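Local atomic coordinates of N-terminal acetyltransferase-like protein (Chaetomium thermophilum, PDB entry 5NNP), a protein that probably serves as the tetratricopeptide-repeat auxiliary subunit of an N-terminal acetyltransferase complex. Residues 65-70 with 82-87; 454-459 with 497-502; 657-662 with 681-686. All blocks are in the same frame, centred on the assembly; numbering follows the deposited sequence.

The three contacts join parts of one largely helical chain, and they follow one another in series along it. Contact 1 lies near the N-terminus, among helices of the tetratricopeptide repeat region. Contacts 2 and 3 both fall in the range matched to the NatA auxiliary subunit family. They are the closest pair, with centres about 25 Å apart and nearest atoms about 11 Å apart. The centre of contact 1 is about 35 Å from that of contact 3 and about 46 Å from that of contact 2. Contact 3 also touches a second protein chain of the assembly. None of the three contacts touches the bound carboxymethyl coenzyme A.

Contact 1: residues 65-70 with 82-87; sequences ALAKEA and HVYGIL
The hydroxyl OH of Tyr84 lies against the aliphatic chain of Lys68, 3.2 Å from its CD. This is a contact with carbon, and no hydrogen bond joins the two segments. The Lys68 chain bends at chi2 and chi3 as it passes the phenol end. Its CB lies 4.0 Å from Tyr84 CE1. Tyr84 has CG anti to the backbone N (chi1 -157°), which turns the ring beside helix 60-73 and brings one rim to Ala67. Ala67 CB meets that ring at the edge, near its plane, 4.1 Å from Tyr84 CD1. The same methyl packs on Leu87 CD1 at 3.5 Å and lies more loosely on Val83 CG1. Ala67 is therefore the centre of the apolar patch. Its small side chain is consistent with the close local approach: the axes of the two segments come within 9.5 Å, and Ala67 and Tyr84 have the nearest CA atoms. Leu87 and Val83 also reach helix 44-55, so the patch continues into a third helix. Tyr84 meets the ring of Tyr88 edge-to-face. The local axes run nearly antiparallel, at 155°. This is the packing of adjacent helices in a tetratricopeptide repeat array, here entering the predicted repeat 78-111.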
loop_
_atom_site.group_PDB
_atom_site.type_symbol
_atom_site.label_atom_id
_atom_site.label_comp_id
_atom_site.label_asym_id
_atom_site.label_seq_id
_atom_site.Cartn_x
_atom_site.Cartn_y
_atom_site.Cartn_z
ATOM N N ALA A 65 -10.994 23.237 -27.771
ATOM C CA ALA A 65 -11.325 23.584 -29.146
ATOM C C ALA A 65 -10.460 24.753 -29.601
ATOM O O ALA A 65 -9.937 24.752 -30.719
ATOM C CB ALA A 65 -12.795 23.924 -29.271
ATOM N N LEU A 66 -10.295 25.734 -28.713
ATOM C CA LEU A 66 -9.539 26.947 -29.017
ATOM C C LEU A 66 -8.038 26.691 -29.115
ATOM O O LEU A 66 -7.404 27.105 -30.080
ATOM C CB LEU A 66 -9.807 28.030 -27.969
ATOM C CG LEU A 66 -9.063 29.351 -28.186
ATOM C CD1 LEU A 66 -9.417 29.966 -29.522
ATOM C CD2 LEU A 66 -9.340 30.318 -27.067
ATOM N N ALA A 67 -7.475 26.025 -28.112
ATOM C CA ALA A 67 -6.059 25.676 -28.131
ATOM C C ALA A 67 -5.727 24.906 -29.404
ATOM O O ALA A 67 -4.737 25.191 -30.078
ATOM C CB ALA A 67 -5.701 24.871 -26.916
ATOM N N LYS A 68 -6.590 23.957 -29.742
ATOM C CA LYS A 68 -6.396 23.092 -30.896
ATOM C C LYS A 68 -6.450 23.889 -32.207
ATOM O O LYS A 68 -5.662 23.661 -33.135
ATOM C CB LYS A 68 -7.450 21.977 -30.875
ATOM C CG LYS A 68 -7.309 20.932 -31.958
ATOM C CD LYS A 68 -7.693 19.558 -31.428
ATOM C CE LYS A 68 -9.200 19.375 -31.378
ATOM N NZ LYS A 68 -9.538 18.052 -30.796
ATOM N N GLU A 69 -7.384 24.831 -32.266
ATOM C CA GLU A 69 -7.474 25.771 -33.377
ATOM C C GLU A 69 -6.200 26.624 -33.498
ATOM O O GLU A 69 -5.781 26.974 -34.601
ATOM C CB GLU A 69 -8.699 26.680 -33.197
ATOM C CG GLU A 69 -8.982 27.564 -34.378
ATOM C CD GLU A 69 -9.214 26.756 -35.638
ATOM O OE1 GLU A 69 -10.020 25.801 -35.581
ATOM O OE2 GLU A 69 -8.585 27.066 -36.676
ATOM N N ALA A 70 -5.599 26.949 -32.353
ATOM C CA ALA A 70 -4.480 27.874 -32.306
ATOM C C ALA A 70 -3.252 27.228 -32.895
ATOM O O ALA A 70 -2.530 27.837 -33.687
ATOM C CB ALA A 70 -4.204 28.329 -30.874
ATOM N N HIS A 82 2.906 23.955 -25.971
ATOM C CA HIS A 82 3.028 23.967 -24.514
ATOM C C HIS A 82 1.652 24.075 -23.834
ATOM O O HIS A 82 1.339 23.292 -22.940
ATOM C CB HIS A 82 3.939 25.116 -24.082
ATOM C CG HIS A 82 4.394 25.040 -22.661
ATOM N ND1 HIS A 82 5.049 26.084 -22.034
ATOM C CD2 HIS A 82 4.295 24.057 -21.737
ATOM C CE1 HIS A 82 5.335 25.742 -20.791
ATOM N NE2 HIS A 82 4.890 24.516 -20.583
ATOM N N VAL A 83 0.836 25.030 -24.275
ATOM C CA VAL A 83 -0.522 25.216 -23.765
ATOM C C VAL A 83 -1.361 23.943 -23.906
ATOM O O VAL A 83 -1.994 23.475 -22.949
ATOM C CB VAL A 83 -1.248 26.378 -24.499
ATOM C CG1 VAL A 83 -2.722 26.378 -24.179
ATOM C CG2 VAL A 83 -0.635 27.709 -24.129
ATOM N N TYR A 84 -1.362 23.401 -25.118
ATOM C CA TYR A 84 -2.071 22.169 -25.432
ATOM C C TYR A 84 -1.717 21.070 -24.414
ATOM O O TYR A 84 -2.587 20.358 -23.917
ATOM C CB TYR A 84 -1.725 21.743 -26.863
ATOM C CG TYR A 84 -2.727 20.837 -27.560
ATOM C CD1 TYR A 84 -4.088 21.130 -27.557
ATOM C CD2 TYR A 84 -2.300 19.712 -28.274
ATOM C CE1 TYR A 84 -5.004 20.306 -28.216
ATOM C CE2 TYR A 84 -3.208 18.881 -28.925
ATOM C CZ TYR A 84 -4.552 19.184 -28.892
ATOM O OH TYR A 84 -5.444 18.372 -29.547
ATOM N N GLY A 85 -0.432 20.958 -24.098
ATOM C CA GLY A 85 0.043 19.999 -23.119
ATOM C C GLY A 85 -0.467 20.287 -21.718
ATOM O O GLY A 85 -0.954 19.389 -21.026
ATOM N N ILE A 86 -0.360 21.550 -21.308
ATOM C CA ILE A 86 -0.839 21.990 -20.006
ATOM C C ILE A 86 -2.311 21.635 -19.784
ATOM O O ILE A 86 -2.673 21.120 -18.733
ATOM C CB ILE A 86 -0.633 23.507 -19.839
ATOM C CG1 ILE A 86 0.864 23.823 -19.800
ATOM C CG2 ILE A 86 -1.307 24.016 -18.569
ATOM C CD1 ILE A 86 1.169 25.302 -19.835
ATOM N N LEU A 87 -3.150 21.896 -20.782
ATOM C CA LEU A 87 -4.552 21.506 -20.719
ATOM C C LEU A 87 -4.695 20.000 -20.479
ATOM O O LEU A 87 -5.340 19.570 -19.518
ATOM C CB LEU A 87 -5.273 21.918 -22.002
ATOM C CG LEU A 87 -5.218 23.414 -22.330
ATOM C CD1 LEU A 87 -5.979 23.748 -23.607
ATOM C CD2 LEU A 87 -5.750 24.218 -21.167
#

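Contact 2: residues 454-459 with 497-502; sequences RNNENE and WQRRGN
Asn456 and Arg499 meet with their flat groups almost in one plane, the amide and guanidinium planes being 12° apart. Arg499 NE donates to Asn456 OD1 over 2.7 Å. The bond lies in the carbonyl plane and uses a lone pair of OD1. Arg499 NH2 adds a weak bond to the same oxygen, and OD1 lies at the guanidinium edge. NH2 also bonds the carbonyl O of Leu453, in the last turn of helix 442-454. Arg499 thus ties that helix end to its own helix.

Asn456 has positive phi and is the C-prime residue of a Schellman motif closing helix 442-454. Gly501 ends helix 487-499 with a second Schellman motif. Within the all-helical NatA auxiliary subunit fold, the contact joins the turn between helices 442-454 and 458-465, with the start of the latter, to the C-terminal end of helix 487-499.

Asn458 touches both Trp497 and Arg500. Its CG is anti to the carbonyl carbon (chi1 -58°), which directs the amide across to the indole. ND2 stands over one face of the indole, toward the rim, 3.2 Å from Trp497 CD1. It hydrogen-bonds Asp493. Asn458 OD1 accepts from Arg500 NH1 at 2.8 Å. The two side chains slide past each other in opposite directions, and their planes are 60° apart. The donor stands above the carbonyl plane and not on a lone pair, although OD1 itself lies in the guanidinium plane.

Glu459 crosses Arg500 obliquely and forms a salt bridge through OE1. The modelled distance from Arg500 NH1 to Glu459 OE1 is too short to be reliable, so its detail is doubtful. Arg500 NH2 gives a weak bond to Glu459 OE1 at 3.0 Å. Trp497 CZ3 lies over the centre of one guanidinium face of Arg500, 3.5 Å above its plane.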
loop_
_atom_site.group_PDB
_atom_site.type_symbol
_atom_site.label_atom_id
_atom_site.label_comp_id
_atom_site.label_asym_id
_atom_site.label_seq_id
_atom_site.Cartn_x
_atom_site.Cartn_y
_atom_site.Cartn_z
ATOM N N ARG A 454 -23.493 -5.291 7.826
ATOM C CA ARG A 454 -23.722 -6.718 7.635
ATOM C C ARG A 454 -25.186 -7.075 7.892
ATOM O O ARG A 454 -25.692 -8.047 7.337
ATOM C CB ARG A 454 -22.808 -7.544 8.545
ATOM C CG ARG A 454 -21.355 -7.515 8.141
ATOM C CD ARG A 454 -21.183 -8.013 6.722
ATOM N NE ARG A 454 -19.797 -7.944 6.266
ATOM C CZ ARG A 454 -18.881 -8.886 6.479
ATOM N NH1 ARG A 454 -19.188 -9.973 7.166
ATOM N NH2 ARG A 454 -17.652 -8.737 6.005
ATOM N N ASN A 455 -25.858 -6.284 8.728
ATOM C CA ASN A 455 -27.291 -6.445 8.968
ATOM C C ASN A 455 -28.133 -5.534 8.063
ATOM O O ASN A 455 -29.311 -5.315 8.302
ATOM C CB ASN A 455 -27.613 -6.169 10.431
ATOM C CG ASN A 455 -28.996 -6.628 10.819
ATOM O OD1 ASN A 455 -29.495 -7.620 10.312
ATOM N ND2 ASN A 455 -29.616 -5.913 11.736
ATOM N N ASN A 456 -27.496 -5.021 7.021
ATOM C CA ASN A 456 -28.115 -4.148 6.047
ATOM C C ASN A 456 -28.715 -2.881 6.620
ATOM O O ASN A 456 -29.672 -2.364 6.056
ATOM C CB ASN A 456 -29.185 -4.899 5.266
ATOM C CG ASN A 456 -28.601 -5.926 4.330
ATOM O OD1 ASN A 456 -27.390 -5.979 4.135
ATOM N ND2 ASN A 456 -29.461 -6.750 3.737
ATOM N N GLU A 457 -28.141 -2.354 7.704
ATOM C CA GLU A 457 -28.614 -1.076 8.244
ATOM C C GLU A 457 -27.693 0.084 7.876
ATOM O O GLU A 457 -27.014 0.648 8.741
ATOM C CB GLU A 457 -28.751 -1.147 9.759
ATOM C CG GLU A 457 -29.861 -2.050 10.257
ATOM C CD GLU A 457 -29.805 -2.222 11.757
ATOM O OE1 GLU A 457 -30.490 -1.452 12.467
ATOM O OE2 GLU A 457 -29.064 -3.115 12.232
ATOM N N ASN A 458 -27.679 0.451 6.599
ATOM C CA ASN A 458 -26.729 1.449 6.099
ATOM C C ASN A 458 -26.804 2.780 6.824
ATOM O O ASN A 458 -25.798 3.316 7.287
ATOM C CB ASN A 458 -26.954 1.679 4.604
ATOM C CG ASN A 458 -26.803 0.408 3.803
ATOM O OD1 ASN A 458 -27.587 -0.536 3.954
ATOM N ND2 ASN A 458 -25.782 0.358 2.969
ATOM N N GLU A 459 -28.009 3.313 6.918
ATOM C CA GLU A 459 -28.198 4.645 7.457
ATOM C C GLU A 459 -27.790 4.694 8.935
ATOM O O GLU A 459 -27.206 5.684 9.397
ATOM C CB GLU A 459 -29.648 5.092 7.237
ATOM C CG GLU A 459 -30.634 3.955 7.233
ATOM C CD GLU A 459 -30.942 3.421 5.848
ATOM O OE1 GLU A 459 -30.691 2.223 5.615
ATOM O OE2 GLU A 459 -31.467 4.179 5.006
ATOM N N TRP A 497 -25.960 -1.921 0.191
ATOM C CA TRP A 497 -26.922 -1.280 -0.700
ATOM C C TRP A 497 -27.322 -2.213 -1.839
ATOM O O TRP A 497 -28.480 -2.229 -2.267
ATOM C CB TRP A 497 -26.357 0.026 -1.273
ATOM C CG TRP A 497 -26.475 1.183 -0.337
ATOM C CD1 TRP A 497 -25.458 1.947 0.158
ATOM C CD2 TRP A 497 -27.685 1.702 0.238
ATOM N NE1 TRP A 497 -25.961 2.912 1.003
ATOM C CE2 TRP A 497 -27.322 2.782 1.066
ATOM C CE3 TRP A 497 -29.035 1.363 0.125
ATOM C CZ2 TRP A 497 -28.266 3.524 1.782
ATOM C CZ3 TRP A 497 -29.973 2.102 0.840
ATOM C CH2 TRP A 497 -29.585 3.166 1.659
ATOM N N GLN A 498 -26.358 -2.982 -2.337
ATOM C CA GLN A 498 -26.640 -3.943 -3.392
ATOM C C GLN A 498 -27.602 -4.993 -2.869
ATOM O O GLN A 498 -28.545 -5.354 -3.557
ATOM C CB GLN A 498 -25.356 -4.589 -3.900
ATOM C CG GLN A 498 -25.523 -5.477 -5.106
ATOM C CD GLN A 498 -24.183 -5.852 -5.721
ATOM O OE1 GLN A 498 -23.203 -5.100 -5.634
ATOM N NE2 GLN A 498 -24.127 -7.024 -6.330
ATOM N N ARG A 499 -27.380 -5.451 -1.640
ATOM C CA ARG A 499 -28.243 -6.450 -1.018
ATOM C C ARG A 499 -29.666 -5.948 -0.820
ATOM O O ARG A 499 -30.605 -6.742 -0.718
ATOM C CB ARG A 499 -27.680 -6.893 0.334
ATOM C CG ARG A 499 -26.499 -7.834 0.247
ATOM C CD ARG A 499 -26.236 -8.507 1.582
ATOM N NE ARG A 499 -25.800 -7.569 2.618
ATOM C CZ ARG A 499 -24.544 -7.162 2.781
ATOM N NH1 ARG A 499 -23.598 -7.602 1.964
ATOM N NH2 ARG A 499 -24.236 -6.313 3.755
ATOM N N ARG A 500 -29.824 -4.633 -0.745
ATOM C CA ARG A 500 -31.139 -4.048 -0.533
ATOM C C ARG A 500 -31.805 -3.738 -1.859
ATOM O O ARG A 500 -32.961 -3.308 -1.909
ATOM C CB ARG A 500 -31.032 -2.789 0.317
ATOM C CG ARG A 500 -30.576 -3.064 1.721
ATOM C CD ARG A 500 -30.179 -1.783 2.425
ATOM N NE ARG A 500 -31.294 -0.852 2.565
ATOM C CZ ARG A 500 -31.291 0.183 3.398
ATOM N NH1 ARG A 500 -30.233 0.408 4.164
ATOM N NH2 ARG A 500 -32.338 0.989 3.474
ATOM N N GLY A 501 -31.066 -3.959 -2.937
ATOM C CA GLY A 501 -31.590 -3.708 -4.266
ATOM C C GLY A 501 -31.281 -2.325 -4.818
ATOM O O GLY A 501 -31.802 -1.961 -5.861
ATOM N N ASN A 502 -30.435 -1.555 -4.136
ATOM C CA ASN A 502 -30.149 -0.185 -4.561
ATOM C C ASN A 502 -28.951 -0.121 -5.511
ATOM O O ASN A 502 -27.855 0.313 -5.127
ATOM C CB ASN A 502 -29.903 0.719 -3.347
ATOM C CG ASN A 502 -30.097 2.199 -3.663
ATOM O OD1 ASN A 502 -29.823 2.649 -4.775
ATOM N ND2 ASN A 502 -30.572 2.963 -2.682
#

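Contact 3: residues 657-662 with 681-686; sequences DAMKFL and EVYIRK
Met659 of helix 654-668 touches Val682, Tyr683 and Lys686 of the segment 681-686. Helices 654-668 and 673-685 are consecutive in the chain and pack as a helical hairpin, roughly antiparallel, within the range matched to the NatA auxiliary subunit family. Their local axes make an angle of 144° and come within 11.6 Å of each other, and the contact is made by side chains alone.

The Met659 chain folds back through bends at chi2 and chi3. This puts CE against the phenol end of Tyr683, 3.7 Å from its CE1. SD faces Val682 CG1 at 4.0 Å, as the two side chains slide past each other in opposite directions.

Leu662 lies one turn further along the same helix. Its CG is anti to the backbone N (chi1 179°), and the extended branch carries CD2 across to the other helix. There Leu662 and Val682 meet tip to tip, with CD2 4.0 Å from Val682 CG1. The same methyl lies 4.1 Å from Tyr683 CZ. The Tyr683 ring is therefore touched obliquely by both Met659 and Leu662, while helix 689-702 packs on it as well.

The Lys686 chain is bent at chi3 and is otherwise extended beyond CB. It reaches toward Met659 tip to tip, which brings Lys686 NZ to 3.5 Å from Met659 SD. Its ammonium has its salt bridge with Glu19 of the neighbouring chain, Putative uncharacterized protein. That glutamate also packs on Met659 and Tyr683, so this end of the hairpin belongs to a subunit interface. Beside Met659, Lys686 NZ comes to 3.4 Å from CG of Met659.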
loop_
_atom_site.group_PDB
_atom_site.type_symbol
_atom_site.label_atom_id
_atom_site.label_comp_id
_atom_site.label_asym_id
_atom_site.label_seq_id
_atom_site.Cartn_x
_atom_site.Cartn_y
_atom_site.Cartn_z
ATOM N N ASP A 657 -19.533 -0.779 -19.387
ATOM C CA ASP A 657 -19.163 -0.042 -18.183
ATOM C C ASP A 657 -18.318 -0.892 -17.231
ATOM O O ASP A 657 -17.578 -0.364 -16.400
ATOM C CB ASP A 657 -20.419 0.476 -17.467
ATOM C CG ASP A 657 -21.112 1.587 -18.250
ATOM O OD1 ASP A 657 -20.563 1.999 -19.288
ATOM O OD2 ASP A 657 -22.193 2.061 -17.833
ATOM N N ALA A 658 -18.430 -2.210 -17.370
ATOM C CA ALA A 658 -17.698 -3.147 -16.539
ATOM C C ALA A 658 -16.232 -3.285 -16.936
ATOM O O ALA A 658 -15.393 -3.661 -16.109
ATOM C CB ALA A 658 -18.369 -4.501 -16.580
ATOM N N MET A 659 -15.926 -2.983 -18.198
ATOM C CA MET A 659 -14.596 -3.236 -18.754
ATOM C C MET A 659 -13.434 -2.573 -17.999
ATOM O O MET A 659 -12.400 -3.203 -17.795
ATOM C CB MET A 659 -14.557 -2.808 -20.218
ATOM C CG MET A 659 -15.520 -3.587 -21.094
ATOM S SD MET A 659 -15.459 -5.345 -20.710
ATOM C CE MET A 659 -13.831 -5.826 -21.289
ATOM N N LYS A 660 -13.583 -1.321 -17.576
ATOM C CA LYS A 660 -12.479 -0.672 -16.865
ATOM C C LYS A 660 -12.179 -1.362 -15.523
ATOM O O LYS A 660 -11.014 -1.427 -15.097
ATOM C CB LYS A 660 -12.759 0.828 -16.656
ATOM C CG LYS A 660 -13.830 1.183 -15.632
ATOM C CD LYS A 660 -13.775 2.673 -15.277
ATOM C CE LYS A 660 -14.704 3.030 -14.118
ATOM N NZ LYS A 660 -14.778 4.497 -13.840
ATOM N N PHE A 661 -13.216 -1.897 -14.871
ATOM C CA PHE A 661 -13.011 -2.689 -13.661
ATOM C C PHE A 661 -12.344 -4.030 -13.966
ATOM O O PHE A 661 -11.385 -4.437 -13.298
ATOM C CB PHE A 661 -14.333 -2.945 -12.947
ATOM C CG PHE A 661 -15.025 -1.700 -12.454
ATOM C CD1 PHE A 661 -15.923 -1.020 -13.260
ATOM C CD2 PHE A 661 -14.802 -1.235 -11.166
ATOM C CE1 PHE A 661 -16.574 0.112 -12.797
ATOM C CE2 PHE A 661 -15.447 -0.107 -10.697
ATOM C CZ PHE A 661 -16.337 0.570 -11.509
ATOM N N LEU A 662 -12.869 -4.712 -14.981
ATOM C CA LEU A 662 -12.440 -6.056 -15.337
ATOM C C LEU A 662 -11.001 -6.107 -15.865
ATOM O O LEU A 662 -10.224 -6.979 -15.476
ATOM C CB LEU A 662 -13.396 -6.641 -16.375
ATOM C CG LEU A 662 -13.036 -8.039 -16.859
ATOM C CD1 LEU A 662 -13.119 -9.013 -15.693
ATOM C CD2 LEU A 662 -13.931 -8.454 -18.028
ATOM N N GLU A 681 -17.946 -14.844 -18.010
ATOM C CA GLU A 681 -19.341 -14.419 -18.079
ATOM C C GLU A 681 -19.537 -13.116 -18.870
ATOM O O GLU A 681 -20.500 -12.995 -19.633
ATOM C CB GLU A 681 -19.909 -14.261 -16.668
ATOM C CG GLU A 681 -19.800 -15.511 -15.829
ATOM C CD GLU A 681 -20.570 -16.667 -16.414
ATOM O OE1 GLU A 681 -21.477 -16.423 -17.236
ATOM O OE2 GLU A 681 -20.265 -17.821 -16.052
ATOM N N VAL A 682 -18.629 -12.154 -18.690
ATOM C CA VAL A 682 -18.681 -10.880 -19.418
ATOM C C VAL A 682 -18.436 -11.028 -20.918
ATOM O O VAL A 682 -19.156 -10.433 -21.724
ATOM C CB VAL A 682 -17.655 -9.869 -18.880
ATOM C CG1 VAL A 682 -17.510 -8.681 -19.835
ATOM C CG2 VAL A 682 -18.036 -9.405 -17.479
ATOM N N TYR A 683 -17.439 -11.826 -21.296
ATOM C CA TYR A 683 -17.068 -11.965 -22.709
ATOM C C TYR A 683 -18.015 -12.812 -23.570
ATOM O O TYR A 683 -18.194 -12.508 -24.754
ATOM C CB TYR A 683 -15.656 -12.532 -22.825
ATOM C CG TYR A 683 -14.589 -11.539 -22.435
ATOM C CD1 TYR A 683 -14.613 -10.243 -22.921
ATOM C CD2 TYR A 683 -13.566 -11.894 -21.570
ATOM C CE1 TYR A 683 -13.640 -9.331 -22.569
ATOM C CE2 TYR A 683 -12.593 -10.992 -21.213
ATOM C CZ TYR A 683 -12.635 -9.710 -21.715
ATOM O OH TYR A 683 -11.665 -8.806 -21.361
ATOM N N ILE A 684 -18.617 -13.866 -23.022
ATOM C CA ILE A 684 -19.582 -14.616 -23.835
ATOM C C ILE A 684 -20.766 -13.724 -24.191
ATOM O O ILE A 684 -21.293 -13.783 -25.306
ATOM C CB ILE A 684 -20.111 -15.887 -23.144
ATOM C CG1 ILE A 684 -20.424 -15.609 -21.681
ATOM C CG2 ILE A 684 -19.110 -17.016 -23.264
ATOM C CD1 ILE A 684 -20.700 -16.850 -20.895
ATOM N N ARG A 685 -21.163 -12.884 -23.235
ATOM C CA ARG A 685 -22.270 -11.953 -23.422
ATOM C C ARG A 685 -21.900 -10.871 -24.435
ATOM O O ARG A 685 -22.739 -10.407 -25.212
ATOM C CB ARG A 685 -22.669 -11.332 -22.079
ATOM C CG ARG A 685 -23.356 -12.314 -21.130
ATOM C CD ARG A 685 -23.599 -11.687 -19.775
ATOM N NE ARG A 685 -24.325 -12.551 -18.840
ATOM C CZ ARG A 685 -23.846 -13.681 -18.319
ATOM N NH1 ARG A 685 -22.641 -14.125 -18.661
ATOM N NH2 ARG A 685 -24.585 -14.381 -17.463
ATOM N N LYS A 686 -20.628 -10.492 -24.425
ATOM C CA LYS A 686 -20.089 -9.490 -25.332
ATOM C C LYS A 686 -19.873 -10.072 -26.728
ATOM O O LYS A 686 -19.485 -9.353 -27.649
ATOM C CB LYS A 686 -18.771 -8.941 -24.778
ATOM C CG LYS A 686 -18.777 -7.460 -24.443
ATOM C CD LYS A 686 -17.392 -6.994 -23.979
ATOM C CE LYS A 686 -17.130 -5.564 -24.434
ATOM N NZ LYS A 686 -15.736 -5.123 -24.162
#